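Long-range contacts in uncharacterized protein (Desulfotomaculum acetoxidans, PDB 3U4Y), which is of unknown function but adopts the seven-bladed beta-propeller fold of the lactonase family, which suggests, without proving, a related enzymatic role: residues Thr63-Glu68 and Val77-Gly82; Phe183-Asn188 and Ile226-Asp231. All coordinates share one frame; numbering follows the deposited sequence.

Contact 1 of 2, residues Thr63-Glu68 and Val77-Gly82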
loop_
_atom_site.group_PDB
_atom_site.type_symbol
_atom_site.label_atom_id
_atom_site.label_comp_id
_atom_site.label_asym_id
_atom_site.label_seq_id
_atom_site.Cartn_x
_atom_site.Cartn_y
_atom_site.Cartn_z
ATOM N N THR A 63 -12.271 -5.912 11.378
ATOM C CA THR A 63 -11.488 -7.046 11.823
ATOM C C THR A 63 -10.188 -7.255 11.050
ATOM O O THR A 63 -10.186 -7.290 9.824
ATOM C CB THR A 63 -12.313 -8.321 11.727
ATOM O OG1 THR A 63 -13.459 -8.193 12.575
ATOM C CG2 THR A 63 -11.478 -9.528 12.149
ATOM N N LEU A 64 -9.088 -7.414 11.776
ATOM C CA LEU A 64 -7.819 -7.784 11.158
ATOM C C LEU A 64 -7.569 -9.292 11.250
ATOM O O LEU A 64 -7.697 -9.877 12.321
ATOM C CB LEU A 64 -6.670 -7.035 11.832
ATOM C CG LEU A 64 -5.246 -7.366 11.358
ATOM C CD1 LEU A 64 -4.427 -6.104 11.124
ATOM C CD2 LEU A 64 -4.546 -8.279 12.334
ATOM N N VAL A 65 -7.211 -9.921 10.138
ATOM C CA VAL A 65 -6.822 -11.334 10.168
ATOM C C VAL A 65 -5.338 -11.535 9.804
ATOM O O VAL A 65 -4.805 -10.829 8.945
ATOM C CB VAL A 65 -7.706 -12.201 9.246
ATOM C CG1 VAL A 65 -9.132 -11.737 9.311
ATOM C CG2 VAL A 65 -7.217 -12.124 7.826
ATOM N N GLN A 66 -4.691 -12.496 10.472
ATOM C CA GLN A 66 -3.275 -12.817 10.269
ATOM C C GLN A 66 -3.116 -14.241 9.780
ATOM O O GLN A 66 -3.714 -15.154 10.327
ATOM C CB GLN A 66 -2.487 -12.644 11.574
ATOM C CG GLN A 66 -1.113 -13.331 11.579
ATOM C CD GLN A 66 -0.308 -13.069 12.854
ATOM O OE1 GLN A 66 -0.749 -12.348 13.754
ATOM N NE2 GLN A 66 0.883 -13.657 12.930
ATOM N N ILE A 67 -2.302 -14.448 8.758
ATOM C CA ILE A 67 -2.133 -15.804 8.256
ATOM C C ILE A 67 -0.661 -16.216 8.025
ATOM O O ILE A 67 0.165 -15.379 7.667
ATOM C CB ILE A 67 -3.011 -16.047 7.003
ATOM C CG1 ILE A 67 -2.152 -16.318 5.782
ATOM C CG2 ILE A 67 -3.979 -14.882 6.751
ATOM C CD1 ILE A 67 -2.939 -16.898 4.654
ATOM N N GLU A 68 -0.334 -17.489 8.278
ATOM C CA GLU A 68 1.001 -18.024 7.981
ATOM C C GLU A 68 1.010 -18.665 6.595
ATOM O O GLU A 68 0.084 -19.385 6.241
ATOM C CB GLU A 68 1.414 -19.071 9.008
ATOM C CG GLU A 68 1.690 -18.562 10.410
ATOM C CD GLU A 68 2.136 -19.695 11.348
ATOM O OE1 GLU A 68 2.275 -20.856 10.873
ATOM O OE2 GLU A 68 2.346 -19.422 12.555
ATOM N N VAL A 77 -4.307 -17.819 11.634
ATOM C CA VAL A 77 -3.884 -18.088 13.004
ATOM C C VAL A 77 -4.357 -17.086 14.050
ATOM O O VAL A 77 -4.291 -17.357 15.250
ATOM C CB VAL A 77 -2.357 -18.203 13.088
ATOM C CG1 VAL A 77 -1.863 -19.179 12.031
ATOM C CG2 VAL A 77 -1.700 -16.829 12.937
ATOM N N ALA A 78 -4.820 -15.926 13.608
ATOM C CA ALA A 78 -5.452 -14.980 14.523
ATOM C C ALA A 78 -6.571 -14.230 13.823
ATOM O O ALA A 78 -6.497 -14.006 12.615
ATOM C CB ALA A 78 -4.429 -14.004 15.100
ATOM N N ILE A 79 -7.614 -13.883 14.583
ATOM C CA ILE A 79 -8.676 -12.978 14.127
ATOM C C ILE A 79 -9.063 -12.044 15.266
ATOM O O ILE A 79 -9.699 -12.473 16.232
ATOM C CB ILE A 79 -9.945 -13.719 13.621
ATOM C CG1 ILE A 79 -9.625 -14.536 12.365
ATOM C CG2 ILE A 79 -11.047 -12.725 13.323
ATOM C CD1 ILE A 79 -10.813 -15.100 11.641
ATOM N N GLN A 80 -8.666 -10.776 15.153
ATOM C CA GLN A 80 -8.973 -9.772 16.174
ATOM C C GLN A 80 -9.869 -8.641 15.655
ATOM O O GLN A 80 -9.774 -8.251 14.488
ATOM C CB GLN A 80 -7.682 -9.206 16.755
ATOM C CG GLN A 80 -6.916 -10.199 17.606
ATOM C CD GLN A 80 -7.590 -10.461 18.940
ATOM O OE1 GLN A 80 -8.310 -9.605 19.455
ATOM N NE2 GLN A 80 -7.365 -11.645 19.503
ATOM N N GLU A 81 -10.750 -8.133 16.516
ATOM C CA GLU A 81 -11.587 -6.986 16.155
ATOM C C GLU A 81 -10.924 -5.726 16.671
ATOM O O GLU A 81 -10.365 -5.707 17.772
ATOM C CB GLU A 81 -13.015 -7.097 16.726
ATOM C CG GLU A 81 -13.523 -5.814 17.436
ATOM C CD GLU A 81 -15.001 -5.856 17.869
ATOM O OE1 GLU A 81 -15.823 -6.529 17.210
ATOM O OE2 GLU A 81 -15.340 -5.193 18.874
ATOM N N GLY A 82 -10.974 -4.670 15.873
ATOM C CA GLY A 82 -10.427 -3.406 16.307
ATOM C C GLY A 82 -11.479 -2.469 16.872
ATOM O O GLY A 82 -12.677 -2.682 16.727
#
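Thr63, Val65 and Gln66 meet Ile79 and Val77 across the outer hairpin of a beta-propeller blade, where 63-68 is the third strand and 75-81 the outermost. The axes of segments 63-68 and 77-81 run antiparallel at 166°, approaching to 4.7 Å. Four backbone hydrogen bonds carry the pairing. Leu64 N gives to Gln80 O at 2.9 Å, and Gln80 N returns the bond to Leu64 O at 3.1 Å. Farther along, Gln66 N reaches Ala78 O at 3.2 Å, tilted 33° from the carbonyl plane, while Val77 N gives to Gln66 O at 3.0 Å. Gln66 is thus faced by both Val77 and Ala78, the definition of a classic beta bulge.

Apolar contacts divide between the faces. With Thr63, Val65 and Ile79 on one side, Val65 and Ile79 lie alongside each other, CG1 to CG1 at 4.2 Å, and the methyl CG2 of Thr63 meets CG2 of Ile79; Tyr40 touches both Thr63 and Ile79. Leu64, Gln66, Ala78 and Gln80 occupy the opposite face, toward Tyr113 and Phe120 of the next blade.

The amide of Gln66 is secured elsewhere. With CG trans to the backbone N (chi1 163°) and the chain extended beyond it, Gln66 carries its amide out to Tyr113 OH through OE1 and to Asn53 OD1 through NE2. Its aliphatic part is crossed by Val77, whose CG2 lies 3.8 Å from Gln66 CG. The other methyl, Val77 CG1, rests 4.0 Å from Glu68 CG.

Contact 2 of 2, residues Phe183-Asn188 and Ile226-Asp231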
loop_
_atom_site.group_PDB
_atom_site.type_symbol
_atom_site.label_atom_id
_atom_site.label_comp_id
_atom_site.label_asym_id
_atom_site.label_seq_id
_atom_site.Cartn_x
_atom_site.Cartn_y
_atom_site.Cartn_z
ATOM N N PHE A 183 7.259 5.468 0.457
ATOM C CA PHE A 183 8.622 5.908 0.750
ATOM C C PHE A 183 9.586 5.373 -0.290
ATOM O O PHE A 183 9.256 4.487 -1.073
ATOM C CB PHE A 183 9.079 5.390 2.107
ATOM C CG PHE A 183 8.670 6.245 3.266
ATOM C CD1 PHE A 183 9.425 7.341 3.639
ATOM C CD2 PHE A 183 7.552 5.933 4.013
ATOM C CE1 PHE A 183 9.059 8.126 4.727
ATOM C CE2 PHE A 183 7.189 6.715 5.092
ATOM C CZ PHE A 183 7.950 7.814 5.448
ATOM N N THR A 184 10.793 5.909 -0.291
ATOM C CA THR A 184 11.873 5.277 -1.015
ATOM C C THR A 184 12.442 4.211 -0.095
ATOM O O THR A 184 12.385 4.353 1.123
ATOM C CB THR A 184 12.963 6.286 -1.378
ATOM O OG1 THR A 184 13.299 7.066 -0.218
ATOM C CG2 THR A 184 12.472 7.198 -2.485
ATOM N N PRO A 185 12.998 3.141 -0.669
ATOM C CA PRO A 185 13.482 2.018 0.121
ATOM C C PRO A 185 14.404 2.430 1.262
ATOM O O PRO A 185 14.568 1.655 2.203
ATOM C CB PRO A 185 14.230 1.199 -0.901
ATOM C CG PRO A 185 13.579 1.495 -2.172
ATOM C CD PRO A 185 13.222 2.927 -2.105
ATOM N N ASP A 186 14.979 3.629 1.184
ATOM C CA ASP A 186 15.932 4.130 2.189
ATOM C C ASP A 186 15.323 5.120 3.175
ATOM O O ASP A 186 15.999 5.550 4.110
ATOM C CB ASP A 186 17.172 4.746 1.529
ATOM C CG ASP A 186 16.836 5.670 0.357
ATOM O OD1 ASP A 186 16.743 5.175 -0.795
ATOM O OD2 ASP A 186 16.684 6.894 0.583
ATOM N N GLY A 187 14.057 5.478 2.955
ATOM C CA GLY A 187 13.303 6.326 3.862
ATOM C C GLY A 187 13.643 7.808 3.849
ATOM O O GLY A 187 13.300 8.550 4.783
ATOM N N ASN A 188 14.313 8.245 2.790
ATOM C CA ASN A 188 14.824 9.608 2.725
ATOM C C ASN A 188 13.937 10.536 1.908
ATOM O O ASN A 188 14.036 11.760 2.003
ATOM C CB ASN A 188 16.228 9.598 2.156
ATOM C CG ASN A 188 17.208 8.910 3.063
ATOM O OD1 ASN A 188 17.170 9.078 4.282
ATOM N ND2 ASN A 188 18.094 8.120 2.474
ATOM N N ILE A 226 1.813 4.257 -5.926
ATOM C CA ILE A 226 3.210 4.473 -6.273
ATOM C C ILE A 226 4.030 3.254 -5.918
ATOM O O ILE A 226 4.141 2.908 -4.739
ATOM C CB ILE A 226 3.827 5.636 -5.444
ATOM C CG1 ILE A 226 2.887 6.841 -5.360
ATOM C CG2 ILE A 226 5.162 6.040 -6.010
ATOM C CD1 ILE A 226 2.111 7.079 -6.608
ATOM N N VAL A 227 4.613 2.599 -6.916
ATOM C CA VAL A 227 5.573 1.533 -6.646
ATOM C C VAL A 227 6.962 2.056 -6.933
ATOM O O VAL A 227 7.191 2.659 -7.982
ATOM C CB VAL A 227 5.407 0.334 -7.585
ATOM C CG1 VAL A 227 6.369 -0.784 -7.172
ATOM C CG2 VAL A 227 3.984 -0.143 -7.622
ATOM N N VAL A 228 7.902 1.813 -6.031
ATOM C CA VAL A 228 9.283 2.179 -6.333
ATOM C C VAL A 228 10.304 1.040 -6.185
ATOM O O VAL A 228 10.415 0.413 -5.133
ATOM C CB VAL A 228 9.737 3.498 -5.612
ATOM C CG1 VAL A 228 8.673 4.008 -4.614
ATOM C CG2 VAL A 228 11.127 3.346 -4.975
ATOM N N SER A 229 11.022 0.779 -7.274
ATOM C CA SER A 229 12.084 -0.216 -7.363
ATOM C C SER A 229 13.118 -0.149 -6.211
ATOM O O SER A 229 13.359 0.916 -5.647
ATOM C CB SER A 229 12.797 -0.002 -8.685
ATOM O OG SER A 229 13.509 1.225 -8.645
ATOM N N ARG A 230 13.757 -1.273 -5.879
ATOM C CA ARG A 230 14.500 -1.351 -4.619
ATOM C C ARG A 230 15.795 -0.533 -4.528
ATOM O O ARG A 230 16.343 -0.352 -3.430
ATOM C CB ARG A 230 14.700 -2.805 -4.174
ATOM C CG ARG A 230 15.007 -3.808 -5.290
ATOM C CD ARG A 230 15.226 -5.236 -4.726
ATOM N NE ARG A 230 14.112 -6.160 -4.984
ATOM C CZ ARG A 230 13.347 -6.722 -4.046
ATOM N NH1 ARG A 230 12.369 -7.550 -4.402
ATOM N NH2 ARG A 230 13.557 -6.470 -2.756
ATOM N N ASP A 231 16.277 -0.039 -5.672
ATOM C CA ASP A 231 17.419 0.891 -5.702
ATOM C C ASP A 231 16.983 2.354 -5.661
ATOM O O ASP A 231 17.791 3.239 -5.410
ATOM C CB ASP A 231 18.310 0.652 -6.911
ATOM C CG ASP A 231 17.621 0.965 -8.218
ATOM O OD1 ASP A 231 18.340 1.142 -9.238
ATOM O OD2 ASP A 231 16.369 1.026 -8.222
#
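Phe183 meets Val228 through its flat peptide group, not its ring, where neighbouring blades of the beta-propeller adjoin: Phe183 O lies 3.6 Å from Val228 CG1, while the phenyl packs on Ala190 and Ser136 and takes no part across the contact. The other ring here, the puckered pyrrolidine of Pro185, does touch the second segment. Its CD meets the methyl CG2 of Val228 at 3.6 Å, with the two side chains set obliquely. Val228 therefore spreads its branches, one methyl to a carbonyl oxygen and the other to the proline ring.

The ring is presented by a beta turn from Thr184 to Gly187, closed by the Gly187 N to Thr184 O hydrogen bond of 2.7 Å. Backbone angles near -51°/-20° at Pro185 and -102°/-5° at Asp186 make it type I, with the proline in the second position. With CG and CD gone, an alanine in place of Pro185 is likely to leave Val228 CG2 and Ser229 O without their ring contacts and let the backbone turn more freely about phi.

A polar tie between the two blades lies beside the apolar contact, where Thr182 OG1 bonds to Ile226 O. Beyond Val228 the chain is anchored onward, Arg230 N bonding to Glu284 OE1 in the next blade. Two backbone carbonyls border the proline ring without hydrogen bonding to it: Pro185 CG lies 3.6 Å from Arg230 O and 3.5 Å from Ser229 O.

Overall arrangement
From the N terminus, the chain builds strands 11-16, 21-26 and 32-37, then the blade that begins with strand 42-47 and ends with strand 75-81. Contact 1 closes a short loop there, pairing the third and fourth strands of the blade. Two blades follow before contact 2 opens in the turn after strand 178-183; it closes a longer excursion, through the rest of that blade, at strand 226-228 of the next. The contacts run in series, neither nested nor crossed. The centres of contact 1 and contact 2 are about 28 Å apart, on opposite sides of the chain's centre. Contact 1 works within a blade, contact 2 between blades. Strand 319-321 finally joins 11-16, and the Cys51-Cys322 disulfide adds a covalent tie.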